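Local atomic coordinates of acyl-CoA thioesterase II (Mycobacterium avium subsp. paratuberculosis, PDB entry 4R9Z), a protein that probably hydrolyses fatty acyl-CoA thioesters to free fatty acids and coenzyme A, and is built as a double hot-dog. Residues I125-P130 / W235-R240; D239-S244 / L251-M256; G27-A32 / Q74-E79; A46-S51 / P188-S193; R87-R92 / M107-V112. All blocks are in the same frame, centred on the assembly; numbering follows the deposited sequence.

In the fold
From the N terminus, contact 3 opens first, pairing the end of strand 24-27 with the start of strand 76-85 and closing a loop that holds helix 39-52. Contact 4 starts on that helix inside the loop and ends on helix 188-201, so contacts 3 and 4 cross; Phe78 packs on Ala46 where they touch. Contact 5, the hairpin of strands 89-98 and 101-111, is nested within contact 4 and lies against Ala50 and Ser51. Contact 1 crosses contact 4, bringing the segment after strand 121-122 to strand 236-246. Contact 2 continues along it into a second hairpin. Contacts 3 and 5 lie in the N-terminal half, contact 2 in the C-terminal half, and contact 4 joins their helices.

Contact 1. Residues I125-P130 / W235-R240; sequences IMPEAP and WLFYDR
Phe237 is the first residue of 235-240 to meet 125-130, and its side chain takes most of the contact. The ring is carried out to the loop by a first torsion that sets CG opposite the backbone N (chi1 -170°). Three loop residues meet it from one side of its plane. Met126, with an extended side chain, brings its methyl end to the root of the ring: CE lies 3.5 Å from Phe237 CB and 3.7 Å from Phe237 CG. Its sulfur completes a Met-aromatic contact, with Met126 SD 5.4 Å from the Phe237 ring centroid and 36° off the ring normal. Farther out, Pro127 and Ala129 approach obliquely from that same side, toward different ring carbons. Pro127 CD is 4.0 Å from Phe237 CE1, while Ala129 CB is 3.8 Å from Phe237 CE2. The ring is also met edge-to-face by Trp177 of strand 176-180, whose NE1 holds the loop by a hydrogen bond to Pro130 O.

Asp239 comes back to the loop side, but lightly: OD2 is 4.0 Å from Pro127 CG, and the carboxylate's charge is met through OD1 by a salt bridge to Arg173.

Across the two segments the contact is wholly van der Waals and sulfur-aromatic, and it lies at the protein surface. It lays part of the connection between the two halves of a double hot-dog, 125-130, on the outer face of the second sheet, the face turned from central helix 188-201, to which the intervening Tyr238 bonds.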
# COMPACT_ATOMS: atom_id res chain seq x y z
N ILE B 125 -15.38 -8.82 -10.82
CA ILE B 125 -16.24 -9.99 -10.74
C ILE B 125 -15.40 -11.17 -10.30
O ILE B 125 -14.31 -11.40 -10.81
CB ILE B 125 -16.92 -10.31 -12.08
CG1 ILE B 125 -17.62 -9.07 -12.64
CG2 ILE B 125 -17.90 -11.46 -11.93
CD1 ILE B 125 -18.59 -8.42 -11.68
N MET B 126 -15.92 -11.94 -9.35
CA MET B 126 -15.22 -13.10 -8.86
C MET B 126 -15.11 -14.15 -9.95
O MET B 126 -16.10 -14.49 -10.60
CB MET B 126 -15.93 -13.67 -7.65
CG MET B 126 -15.24 -14.84 -7.04
SD MET B 126 -16.33 -15.57 -5.83
CE MET B 126 -15.62 -17.19 -5.71
N PRO B 127 -13.89 -14.65 -10.19
CA PRO B 127 -13.67 -15.66 -11.23
C PRO B 127 -14.44 -16.95 -10.96
O PRO B 127 -14.49 -17.39 -9.81
CB PRO B 127 -12.16 -15.91 -11.16
CG PRO B 127 -11.59 -14.68 -10.55
CD PRO B 127 -12.63 -14.19 -9.58
N GLU B 128 -15.03 -17.54 -12.00
CA GLU B 128 -15.66 -18.84 -11.85
C GLU B 128 -14.63 -19.90 -11.52
O GLU B 128 -13.56 -19.96 -12.13
CB GLU B 128 -16.43 -19.23 -13.10
CG GLU B 128 -17.52 -18.26 -13.48
CD GLU B 128 -18.20 -18.65 -14.77
OE1 GLU B 128 -17.96 -19.78 -15.24
OE2 GLU B 128 -18.99 -17.84 -15.31
N ALA B 129 -14.95 -20.75 -10.55
CA ALA B 129 -14.05 -21.81 -10.14
C ALA B 129 -14.83 -23.01 -9.61
O ALA B 129 -15.97 -22.86 -9.17
CB ALA B 129 -13.09 -21.30 -9.09
N PRO B 130 -14.23 -24.21 -9.67
CA PRO B 130 -14.92 -25.33 -9.04
C PRO B 130 -15.05 -25.09 -7.54
O PRO B 130 -14.13 -24.60 -6.89
CB PRO B 130 -14.01 -26.52 -9.32
CG PRO B 130 -12.65 -25.91 -9.51
CD PRO B 130 -12.92 -24.61 -10.21
N TRP B 235 -16.41 -20.82 2.89
CA TRP B 235 -15.13 -20.69 2.18
C TRP B 235 -14.94 -19.30 1.58
O TRP B 235 -15.91 -18.61 1.25
CB TRP B 235 -15.02 -21.75 1.09
CG TRP B 235 -14.92 -23.14 1.61
CD1 TRP B 235 -15.95 -23.98 1.93
CD2 TRP B 235 -13.71 -23.87 1.89
NE1 TRP B 235 -15.47 -25.18 2.38
CE2 TRP B 235 -14.10 -25.14 2.37
CE3 TRP B 235 -12.35 -23.57 1.79
CZ2 TRP B 235 -13.17 -26.11 2.74
CZ3 TRP B 235 -11.43 -24.53 2.16
CH2 TRP B 235 -11.84 -25.79 2.63
N LEU B 236 -13.68 -18.91 1.41
CA LEU B 236 -13.34 -17.64 0.79
C LEU B 236 -12.40 -17.85 -0.39
O LEU B 236 -11.48 -18.66 -0.33
CB LEU B 236 -12.67 -16.70 1.80
CG LEU B 236 -13.48 -16.15 2.97
CD1 LEU B 236 -12.72 -15.01 3.62
CD2 LEU B 236 -14.84 -15.69 2.50
N PHE B 237 -12.63 -17.09 -1.46
CA PHE B 237 -11.79 -17.14 -2.65
C PHE B 237 -10.66 -16.13 -2.55
O PHE B 237 -10.91 -14.93 -2.44
CB PHE B 237 -12.63 -16.87 -3.90
CG PHE B 237 -11.91 -17.14 -5.20
CD1 PHE B 237 -11.14 -16.16 -5.80
CD2 PHE B 237 -12.03 -18.37 -5.83
CE1 PHE B 237 -10.49 -16.40 -7.00
CE2 PHE B 237 -11.38 -18.61 -7.03
CZ PHE B 237 -10.61 -17.63 -7.61
N TYR B 238 -9.42 -16.60 -2.59
CA TYR B 238 -8.28 -15.70 -2.55
C TYR B 238 -7.46 -15.80 -3.83
O TYR B 238 -6.60 -16.68 -3.96
CB TYR B 238 -7.39 -15.99 -1.34
CG TYR B 238 -6.39 -14.91 -1.03
CD1 TYR B 238 -6.62 -13.59 -1.40
CD2 TYR B 238 -5.21 -15.20 -0.34
CE1 TYR B 238 -5.71 -12.59 -1.11
CE2 TYR B 238 -4.29 -14.20 -0.04
CZ TYR B 238 -4.55 -12.90 -0.43
OH TYR B 238 -3.64 -11.91 -0.13
N ASP B 239 -7.72 -14.89 -4.75
CA ASP B 239 -6.98 -14.81 -6.00
C ASP B 239 -5.59 -14.25 -5.72
O ASP B 239 -5.46 -13.20 -5.11
CB ASP B 239 -7.74 -13.94 -7.00
CG ASP B 239 -7.43 -14.30 -8.43
OD1 ASP B 239 -6.70 -15.29 -8.65
OD2 ASP B 239 -7.94 -13.60 -9.34
N ARG B 240 -4.56 -14.95 -6.18
CA ARG B 240 -3.18 -14.58 -5.90
C ARG B 240 -2.35 -14.57 -7.18
O ARG B 240 -2.50 -15.43 -8.03
CB ARG B 240 -2.53 -15.55 -4.90
CG ARG B 240 -3.31 -15.77 -3.62
CD ARG B 240 -2.62 -16.81 -2.73
NE ARG B 240 -2.58 -18.13 -3.35
CZ ARG B 240 -1.96 -19.19 -2.82
NH1 ARG B 240 -1.33 -19.09 -1.66
NH2 ARG B 240 -1.98 -20.35 -3.46

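Contact 2. Residues D239-S244 / L251-M256; sequences DRSSPS and LASGTM
Ser242 OG is swung opposite its own backbone N (chi1 -172°), which brings it 2.8 Å from Leu251 O, to which it donates a hydrogen bond from 24° off the carbonyl plane. The same hydroxyl is hydrogen-bonded to Tyr122 OH of the second subunit, so this serine joins the strand pair to the dimer partner. In Ser244 the first torsion (51°) tucks OG between N and the carbonyl carbon, against Leu251, with OG 3.7 Å from Leu251 CD1.

These residues belong to the beta hairpin of strands 236-246 and 249-258. Asp239 with Thr255 and Ser241 with Ser253 are antiparallel hydrogen-bonded pairs, and Arg240 with Gly254 is the non-hydrogen-bonded pair between them. Beyond Ser242, which lies across from Ala252, Pro243 is an extra residue: Ser244 is already level with Leu251, and Leu251 N bonds to Ser244 O at 2.7 Å. The proline ring touches the facing strand, Pro243 CG lying 4.0 Å from Ser253 CB.

Asp239 and Thr255 run side by side on the face they share with Ser241 and Ser253. A water bridges Asp239 OD2 and Thr255 OG1. From the other face Arg240 reaches Val174 O through NE.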
# COMPACT_ATOMS: atom_id res chain seq x y z
N ASP B 239 -7.72 -14.89 -4.75
CA ASP B 239 -6.98 -14.81 -6.00
C ASP B 239 -5.59 -14.25 -5.72
O ASP B 239 -5.46 -13.20 -5.11
CB ASP B 239 -7.74 -13.94 -7.00
CG ASP B 239 -7.43 -14.30 -8.43
OD1 ASP B 239 -6.70 -15.29 -8.65
OD2 ASP B 239 -7.94 -13.60 -9.34
N ARG B 240 -4.56 -14.95 -6.18
CA ARG B 240 -3.18 -14.58 -5.90
C ARG B 240 -2.35 -14.57 -7.18
O ARG B 240 -2.50 -15.43 -8.03
CB ARG B 240 -2.53 -15.55 -4.90
CG ARG B 240 -3.31 -15.77 -3.62
CD ARG B 240 -2.62 -16.81 -2.73
NE ARG B 240 -2.58 -18.13 -3.35
CZ ARG B 240 -1.96 -19.19 -2.82
NH1 ARG B 240 -1.33 -19.09 -1.66
NH2 ARG B 240 -1.98 -20.35 -3.46
N SER B 241 -1.43 -13.61 -7.28
CA SER B 241 -0.53 -13.54 -8.42
C SER B 241 0.76 -12.79 -8.07
O SER B 241 0.85 -12.16 -7.03
CB SER B 241 -1.24 -12.90 -9.60
OG SER B 241 -1.64 -11.58 -9.29
N SER B 242 1.77 -12.91 -8.94
CA SER B 242 3.00 -12.14 -8.79
C SER B 242 3.31 -11.40 -10.08
O SER B 242 3.99 -11.93 -10.95
CB SER B 242 4.17 -13.04 -8.41
OG SER B 242 5.33 -12.29 -8.09
N PRO B 243 2.80 -10.17 -10.21
CA PRO B 243 2.94 -9.41 -11.46
C PRO B 243 4.38 -9.07 -11.81
O PRO B 243 4.74 -9.12 -12.98
CB PRO B 243 2.14 -8.13 -11.18
CG PRO B 243 1.27 -8.44 -10.02
CD PRO B 243 2.04 -9.42 -9.19
N SER B 244 5.20 -8.75 -10.82
CA SER B 244 6.52 -8.22 -11.13
C SER B 244 7.57 -8.50 -10.06
O SER B 244 7.27 -8.69 -8.89
CB SER B 244 6.43 -6.72 -11.39
OG SER B 244 5.74 -6.06 -10.34
N LEU B 251 6.80 -8.33 -6.27
CA LEU B 251 5.45 -7.94 -5.90
C LEU B 251 4.47 -9.10 -5.96
O LEU B 251 4.53 -9.94 -6.86
CB LEU B 251 4.92 -6.82 -6.79
CG LEU B 251 5.14 -5.37 -6.37
CD1 LEU B 251 4.40 -4.43 -7.32
CD2 LEU B 251 4.73 -5.13 -4.93
N ALA B 252 3.54 -9.12 -5.02
CA ALA B 252 2.45 -10.09 -5.02
C ALA B 252 1.13 -9.35 -4.89
O ALA B 252 1.05 -8.32 -4.24
CB ALA B 252 2.62 -11.09 -3.90
N SER B 253 0.08 -9.88 -5.53
CA SER B 253 -1.19 -9.18 -5.59
C SER B 253 -2.33 -10.13 -5.24
O SER B 253 -2.28 -11.32 -5.57
CB SER B 253 -1.40 -8.58 -6.98
OG SER B 253 -2.61 -7.83 -7.04
N GLY B 254 -3.34 -9.62 -4.55
CA GLY B 254 -4.42 -10.47 -4.08
C GLY B 254 -5.78 -9.81 -4.01
O GLY B 254 -5.91 -8.63 -3.69
N THR B 255 -6.80 -10.59 -4.32
CA THR B 255 -8.18 -10.16 -4.18
C THR B 255 -8.95 -11.27 -3.49
O THR B 255 -8.91 -12.42 -3.93
CB THR B 255 -8.83 -9.82 -5.52
OG1 THR B 255 -8.13 -10.49 -6.57
CG2 THR B 255 -8.79 -8.33 -5.78
N MET B 256 -9.63 -10.94 -2.41
CA MET B 256 -10.35 -11.93 -1.65
C MET B 256 -11.86 -11.74 -1.79
O MET B 256 -12.35 -10.61 -1.76
CB MET B 256 -9.95 -11.86 -0.18
CG MET B 256 -10.42 -13.03 0.65
SD MET B 256 -9.75 -12.91 2.30
CE MET B 256 -7.99 -12.93 1.95
O HOH W 1 -9.42 -11.69 -8.73

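Contact 3. Residues G27-A32 / Q74-E79; sequences GQQLPA and QPVDFE
Two backbone hydrogen bonds join Gly27 and Val76 as an antiparallel hydrogen-bonded pair. Gly27 N gives a nearly straight bond to Val76 O (2.8 Å, 167° at the hydrogen), and Val76 N returns one to Gly27 O (2.9 Å). Gly27 O takes a second donor, Gln29 NE2 at 3.0 Å. This amide stands above the carbonyl plane, well away from a lone-pair direction. The curled Gln29 side chain, bent at chi2 (-52°), thus folds back on its own segment, and NE2 is also hydrogen-bonded to Gln45 OE1 of helix 39-52.

The same curl provides packing. Gln29 lies across Val76, with its NE2 3.3 Å from Val76 CG2 and its CG 3.4 Å from Gln74 O. Gln28 and Pro75 lie alongside each other, pointing the same way, and Gln28 OE1 comes within 3.4 Å of Pro75 CB.

The aromatic contact is at Gly27, which sits at the edge of the Phe78 ring, with N 3.9 Å from Phe78 CE1 and close to the ring plane. Val76 CG1 covers one face of that ring, off-centre, and the ring also packs on Ile42, Gln45 and Ala46.

This is strand 24-27 finishing its pairing with the start of strand 76-85 in the N-terminal hot-dog, whose sheet wraps round helix 39-52; Gln45 ties the departing chain to that helix.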
# COMPACT_ATOMS: atom_id res chain seq x y z
N GLY B 27 1.65 -8.40 22.68
CA GLY B 27 1.11 -9.51 21.91
C GLY B 27 1.96 -10.75 22.05
O GLY B 27 3.18 -10.71 21.85
N GLN B 28 1.33 -11.86 22.41
CA GLN B 28 2.07 -13.08 22.63
C GLN B 28 2.36 -13.74 21.29
O GLN B 28 1.52 -13.73 20.39
CB GLN B 28 1.31 -14.04 23.55
CG GLN B 28 1.29 -13.60 25.01
CD GLN B 28 2.66 -13.20 25.53
OE1 GLN B 28 3.67 -13.82 25.20
NE2 GLN B 28 2.70 -12.16 26.35
N GLN B 29 3.55 -14.31 21.17
CA GLN B 29 3.94 -14.93 19.92
C GLN B 29 3.84 -16.43 20.08
O GLN B 29 3.90 -16.96 21.19
CB GLN B 29 5.37 -14.53 19.54
CG GLN B 29 5.56 -13.03 19.40
CD GLN B 29 4.53 -12.40 18.48
OE1 GLN B 29 4.36 -12.84 17.34
NE2 GLN B 29 3.85 -11.37 18.96
N LEU B 30 3.68 -17.12 18.96
CA LEU B 30 3.58 -18.57 18.99
C LEU B 30 4.80 -19.21 18.37
O LEU B 30 5.39 -18.67 17.43
CB LEU B 30 2.29 -19.02 18.30
CG LEU B 30 1.86 -18.26 17.04
CD1 LEU B 30 2.70 -18.65 15.85
CD2 LEU B 30 0.38 -18.49 16.76
N PRO B 31 5.22 -20.36 18.93
CA PRO B 31 6.38 -21.15 18.51
C PRO B 31 6.42 -21.45 17.02
O PRO B 31 5.42 -21.85 16.42
CB PRO B 31 6.23 -22.44 19.31
CG PRO B 31 5.55 -22.01 20.55
CD PRO B 31 4.61 -20.90 20.16
N ALA B 32 7.60 -21.25 16.48
CA ALA B 32 7.83 -21.49 15.10
C ALA B 32 9.19 -22.09 15.00
O ALA B 32 10.09 -21.73 15.76
CB ALA B 32 7.75 -20.19 14.35
N GLN B 74 9.91 -14.52 22.49
CA GLN B 74 9.62 -13.38 23.33
C GLN B 74 8.39 -12.65 22.79
O GLN B 74 8.16 -12.63 21.59
CB GLN B 74 10.82 -12.43 23.39
CG GLN B 74 12.13 -13.11 23.78
CD GLN B 74 12.13 -13.64 25.20
OE1 GLN B 74 12.21 -14.85 25.42
NE2 GLN B 74 12.04 -12.74 26.18
N PRO B 75 7.59 -12.06 23.69
CA PRO B 75 6.39 -11.33 23.26
C PRO B 75 6.75 -10.02 22.58
O PRO B 75 7.92 -9.64 22.57
CB PRO B 75 5.64 -11.08 24.58
CG PRO B 75 6.67 -11.16 25.64
CD PRO B 75 7.72 -12.12 25.16
N VAL B 76 5.75 -9.33 22.03
CA VAL B 76 5.98 -8.10 21.27
C VAL B 76 5.21 -6.90 21.84
O VAL B 76 4.01 -7.00 22.11
CB VAL B 76 5.59 -8.30 19.78
CG1 VAL B 76 5.66 -6.98 19.01
CG2 VAL B 76 6.46 -9.37 19.14
N ASP B 77 5.89 -5.77 21.98
CA ASP B 77 5.26 -4.55 22.47
C ASP B 77 4.74 -3.70 21.32
O ASP B 77 5.51 -3.29 20.45
CB ASP B 77 6.23 -3.71 23.30
CG ASP B 77 6.84 -4.47 24.46
OD1 ASP B 77 6.11 -5.22 25.14
OD2 ASP B 77 8.06 -4.32 24.68
N PHE B 78 3.44 -3.41 21.34
CA PHE B 78 2.84 -2.55 20.32
C PHE B 78 2.51 -1.17 20.87
O PHE B 78 1.70 -1.03 21.78
CB PHE B 78 1.57 -3.18 19.75
CG PHE B 78 1.78 -4.49 19.07
CD1 PHE B 78 1.84 -5.67 19.79
CD2 PHE B 78 1.91 -4.55 17.69
CE1 PHE B 78 2.03 -6.88 19.16
CE2 PHE B 78 2.10 -5.76 17.05
CZ PHE B 78 2.16 -6.92 17.79
N GLU B 79 3.15 -0.14 20.31
CA GLU B 79 2.79 1.23 20.63
C GLU B 79 1.89 1.81 19.54
O GLU B 79 2.22 1.73 18.36
CB GLU B 79 4.03 2.11 20.80
CG GLU B 79 3.70 3.58 21.09
CD GLU B 79 4.91 4.50 21.03
OE1 GLU B 79 5.96 4.10 20.48
OE2 GLU B 79 4.79 5.65 21.51

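Contact 4. Residues A46-S51 / P188-S193; sequences ALLAAS and PVLTAS
Leu48 spreads its two methyls over Val189, Leu190 and Ser193 of the facing helix. CD2 meets Val189 CG1 at 3.7 Å, the two side chains slanting past each other. The other methyl, CD1, reaches Leu190, 4.2 Å from Leu190 CD1. The whole fork of Leu48 straddles the hydroxyl of Ser193, with Leu48 CG 3.7 Å from Ser193 OG. One turn of helix further on, Ser51 comes nearest through its methylene: Ser51 CB is 3.5 Å from Val189 CG1. That methyl of Val189 is therefore placed between Leu48 and Ser51. At the other end Leu47 lays CD2 against the backbone of the opposite helix, 3.8 Å from Ser193 CA.

Both serines spend their hydroxyls within their own helices, which lets them pack here as small, nearly apolar groups. Ser51 OG donates to Leu47 O at 2.6 Å, and Ser51 N reaches the same oxygen from the opposite face of its carbonyl plane. Ser193 OG, turned back by a first torsion of 65°, donates to Leu190 O at 2.8 Å. The buried hydroxyls are thus satisfied without a polar link between the helices.

The segments run roughly antiparallel, at 151°, with axes 9.6 Å apart. They belong to the central helices of the two hot-dogs, 39-52 and 188-201. Strand 58-66 lies beside both, its Pro59 touching Leu47 and Ala192, while strands 89-98 and 101-111 back helix 39-52 through Ala46 and Ala50.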
# COMPACT_ATOMS: atom_id res chain seq x y z
N ALA B 46 -0.94 -5.96 15.24
CA ALA B 46 -0.78 -4.52 15.17
C ALA B 46 -2.07 -3.84 14.70
O ALA B 46 -2.40 -2.74 15.14
CB ALA B 46 0.36 -4.16 14.24
N LEU B 47 -2.81 -4.52 13.83
CA LEU B 47 -4.07 -3.99 13.34
C LEU B 47 -5.12 -4.00 14.44
O LEU B 47 -5.92 -3.08 14.54
CB LEU B 47 -4.58 -4.81 12.15
CG LEU B 47 -5.92 -4.31 11.59
CD1 LEU B 47 -5.80 -2.88 11.06
CD2 LEU B 47 -6.48 -5.26 10.53
N LEU B 48 -5.09 -5.03 15.27
CA LEU B 48 -6.00 -5.10 16.41
C LEU B 48 -5.65 -4.02 17.42
O LEU B 48 -6.53 -3.42 18.03
CB LEU B 48 -5.96 -6.48 17.06
CG LEU B 48 -6.69 -7.55 16.25
CD1 LEU B 48 -6.36 -8.95 16.76
CD2 LEU B 48 -8.18 -7.28 16.29
N ALA B 49 -4.35 -3.77 17.57
CA ALA B 49 -3.89 -2.73 18.47
C ALA B 49 -4.51 -1.40 18.07
O ALA B 49 -5.18 -0.76 18.87
CB ALA B 49 -2.38 -2.65 18.45
N ALA B 50 -4.33 -1.03 16.81
CA ALA B 50 -4.88 0.21 16.29
C ALA B 50 -6.40 0.24 16.43
O ALA B 50 -6.97 1.24 16.88
CB ALA B 50 -4.49 0.38 14.83
N SER B 51 -7.05 -0.85 16.06
CA SER B 51 -8.51 -0.94 16.07
C SER B 51 -9.10 -0.71 17.46
O SER B 51 -10.15 -0.08 17.58
CB SER B 51 -8.95 -2.31 15.55
OG SER B 51 -8.41 -2.55 14.27
N PRO B 188 -16.46 -8.30 13.80
CA PRO B 188 -16.10 -7.59 12.56
C PRO B 188 -14.62 -7.20 12.51
O PRO B 188 -13.97 -7.39 11.49
CB PRO B 188 -16.98 -6.35 12.60
CG PRO B 188 -18.17 -6.76 13.38
CD PRO B 188 -17.69 -7.76 14.40
N VAL B 189 -14.12 -6.64 13.61
CA VAL B 189 -12.73 -6.23 13.71
C VAL B 189 -11.77 -7.42 13.78
O VAL B 189 -10.72 -7.43 13.14
CB VAL B 189 -12.52 -5.30 14.93
CG1 VAL B 189 -11.05 -5.14 15.26
CG2 VAL B 189 -13.17 -3.95 14.69
N LEU B 190 -12.13 -8.44 14.57
CA LEU B 190 -11.32 -9.65 14.65
C LEU B 190 -11.26 -10.34 13.29
O LEU B 190 -10.23 -10.86 12.89
CB LEU B 190 -11.87 -10.61 15.70
CG LEU B 190 -11.07 -11.91 15.92
CD1 LEU B 190 -9.60 -11.60 16.12
CD2 LEU B 190 -11.62 -12.68 17.11
N THR B 191 -12.40 -10.34 12.59
CA THR B 191 -12.49 -10.93 11.26
C THR B 191 -11.58 -10.22 10.26
O THR B 191 -10.91 -10.87 9.45
CB THR B 191 -13.95 -10.88 10.75
OG1 THR B 191 -14.77 -11.70 11.60
CG2 THR B 191 -14.04 -11.40 9.33
N ALA B 192 -11.54 -8.90 10.33
CA ALA B 192 -10.71 -8.12 9.42
C ALA B 192 -9.23 -8.44 9.62
O ALA B 192 -8.48 -8.58 8.65
CB ALA B 192 -10.97 -6.65 9.60
N SER B 193 -8.81 -8.56 10.88
CA SER B 193 -7.41 -8.85 11.16
C SER B 193 -7.06 -10.27 10.72
O SER B 193 -5.93 -10.53 10.31
CB SER B 193 -7.10 -8.69 12.65
OG SER B 193 -7.81 -9.63 13.43

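Contact 5. Residues R87-R92 / M107-V112; sequences RTFSAR and MSSFKV
The beta hairpin of strands 89-98 and 101-111 is held here by two antiparallel hydrogen-bonded pairs, Ser90 with Phe110 and Arg92 with Ser108. Ser90 N bonds to Phe110 O at 2.9 Å and Phe110 N to Ser90 O at 2.8 Å; Arg92 and Ser108 exchange bonds in the same way. Ala91 and Ser109 form the non-hydrogen-bonded pair between them.

On the face carrying Arg92 and Phe110, the two side chains cross at about a right angle. Arg92 CG is 3.8 Å from Phe110 CE1, while Ser90 O lies at the edge of the ring, 3.7 Å from Phe110 CD1. A bend at chi2 (-67°) turns the guanidinium from the ring to salt bridges with Asp82 and Glu85, and NH1 also bonds to Ala91 O from above its carbonyl plane. Helix 39-52 packs on this face, with Ala50 against Arg92, Ser108 and Phe110.

On the other face Phe89 and Lys111 run side by side, with Phe89 CD1 3.9 Å from Lys111 CB and Phe89 CE1 4.0 Å from Lys111 CD. This side meets the second subunit: Lys111 NZ bonds to its Ser248, Ser109 OG to its Arg220 as well as to His60 of the same chain, and Phe89 packs edge-to-face with its Tyr272.

A sheet curved round a central helix is the mark of the hot-dog fold, and this hairpin is part of the N-terminal one.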
# COMPACT_ATOMS: atom_id res chain seq x y z
N ARG B 87 -14.37 13.45 12.70
CA ARG B 87 -15.80 13.13 12.70
C ARG B 87 -16.08 11.86 11.91
O ARG B 87 -16.94 11.05 12.30
CB ARG B 87 -16.58 14.31 12.11
CG ARG B 87 -18.05 14.07 11.87
CD ARG B 87 -18.80 13.64 13.12
NE ARG B 87 -20.18 13.30 12.80
CZ ARG B 87 -20.99 12.61 13.59
NH1 ARG B 87 -20.56 12.17 14.77
NH2 ARG B 87 -22.23 12.35 13.21
N THR B 88 -15.35 11.66 10.82
CA THR B 88 -15.59 10.52 9.95
C THR B 88 -14.47 9.50 10.05
O THR B 88 -14.71 8.31 10.27
CB THR B 88 -15.72 10.95 8.47
OG1 THR B 88 -16.61 12.07 8.36
CG2 THR B 88 -16.25 9.81 7.63
N PHE B 89 -13.23 9.97 9.92
CA PHE B 89 -12.07 9.10 9.83
C PHE B 89 -11.20 9.06 11.07
O PHE B 89 -11.11 10.03 11.83
CB PHE B 89 -11.20 9.51 8.64
CG PHE B 89 -11.75 9.11 7.30
CD1 PHE B 89 -11.57 7.82 6.83
CD2 PHE B 89 -12.44 10.02 6.52
CE1 PHE B 89 -12.07 7.45 5.60
CE2 PHE B 89 -12.95 9.66 5.29
CZ PHE B 89 -12.76 8.37 4.83
N SER B 90 -10.52 7.94 11.24
CA SER B 90 -9.46 7.81 12.22
C SER B 90 -8.21 7.25 11.54
O SER B 90 -8.31 6.49 10.57
CB SER B 90 -9.88 6.89 13.37
OG SER B 90 -10.95 7.45 14.11
N ALA B 91 -7.05 7.64 12.04
CA ALA B 91 -5.79 7.11 11.52
C ALA B 91 -4.88 6.74 12.69
O ALA B 91 -4.84 7.44 13.70
CB ALA B 91 -5.12 8.12 10.62
N ARG B 92 -4.17 5.63 12.55
CA ARG B 92 -3.25 5.18 13.59
C ARG B 92 -1.89 4.79 13.04
O ARG B 92 -1.78 4.34 11.90
CB ARG B 92 -3.85 3.99 14.35
CG ARG B 92 -5.18 4.30 15.01
CD ARG B 92 -5.01 5.30 16.14
NE ARG B 92 -6.26 5.52 16.86
CZ ARG B 92 -7.00 6.61 16.72
NH1 ARG B 92 -6.62 7.57 15.89
NH2 ARG B 92 -8.13 6.74 17.41
N MET B 107 0.63 1.73 9.28
CA MET B 107 -0.39 2.76 9.33
C MET B 107 -1.73 2.15 8.96
O MET B 107 -1.79 1.22 8.17
CB MET B 107 -0.05 3.93 8.41
CG MET B 107 1.24 4.64 8.77
SD MET B 107 1.51 6.08 7.73
CE MET B 107 1.68 5.31 6.14
N SER B 108 -2.79 2.65 9.57
CA SER B 108 -4.12 2.12 9.33
C SER B 108 -5.14 3.23 9.38
O SER B 108 -4.92 4.25 10.04
CB SER B 108 -4.48 1.03 10.34
OG SER B 108 -4.30 1.49 11.66
N SER B 109 -6.24 3.04 8.68
CA SER B 109 -7.27 4.06 8.61
C SER B 109 -8.63 3.43 8.89
O SER B 109 -8.84 2.25 8.60
CB SER B 109 -7.24 4.76 7.26
OG SER B 109 -8.12 5.87 7.23
N PHE B 110 -9.52 4.21 9.49
CA PHE B 110 -10.79 3.72 10.00
C PHE B 110 -11.91 4.71 9.68
O PHE B 110 -11.65 5.91 9.56
CB PHE B 110 -10.73 3.51 11.52
CG PHE B 110 -9.62 2.61 11.97
CD1 PHE B 110 -8.34 3.09 12.14
CD2 PHE B 110 -9.88 1.28 12.26
CE1 PHE B 110 -7.32 2.26 12.56
CE2 PHE B 110 -8.86 0.45 12.68
CZ PHE B 110 -7.58 0.94 12.83
N LYS B 111 -13.13 4.22 9.54
CA LYS B 111 -14.27 5.12 9.49
C LYS B 111 -15.53 4.47 10.05
O LYS B 111 -15.55 3.26 10.30
CB LYS B 111 -14.53 5.60 8.07
CG LYS B 111 -14.84 4.50 7.08
CD LYS B 111 -15.24 5.09 5.74
CE LYS B 111 -16.48 5.97 5.88
NZ LYS B 111 -17.31 5.94 4.64
N VAL B 112 -16.55 5.28 10.28
CA VAL B 112 -17.84 4.77 10.72
C VAL B 112 -18.62 4.31 9.49
O VAL B 112 -18.54 4.94 8.43
CB VAL B 112 -18.64 5.83 11.52
CG1 VAL B 112 -17.95 6.12 12.84
CG2 VAL B 112 -18.79 7.11 10.71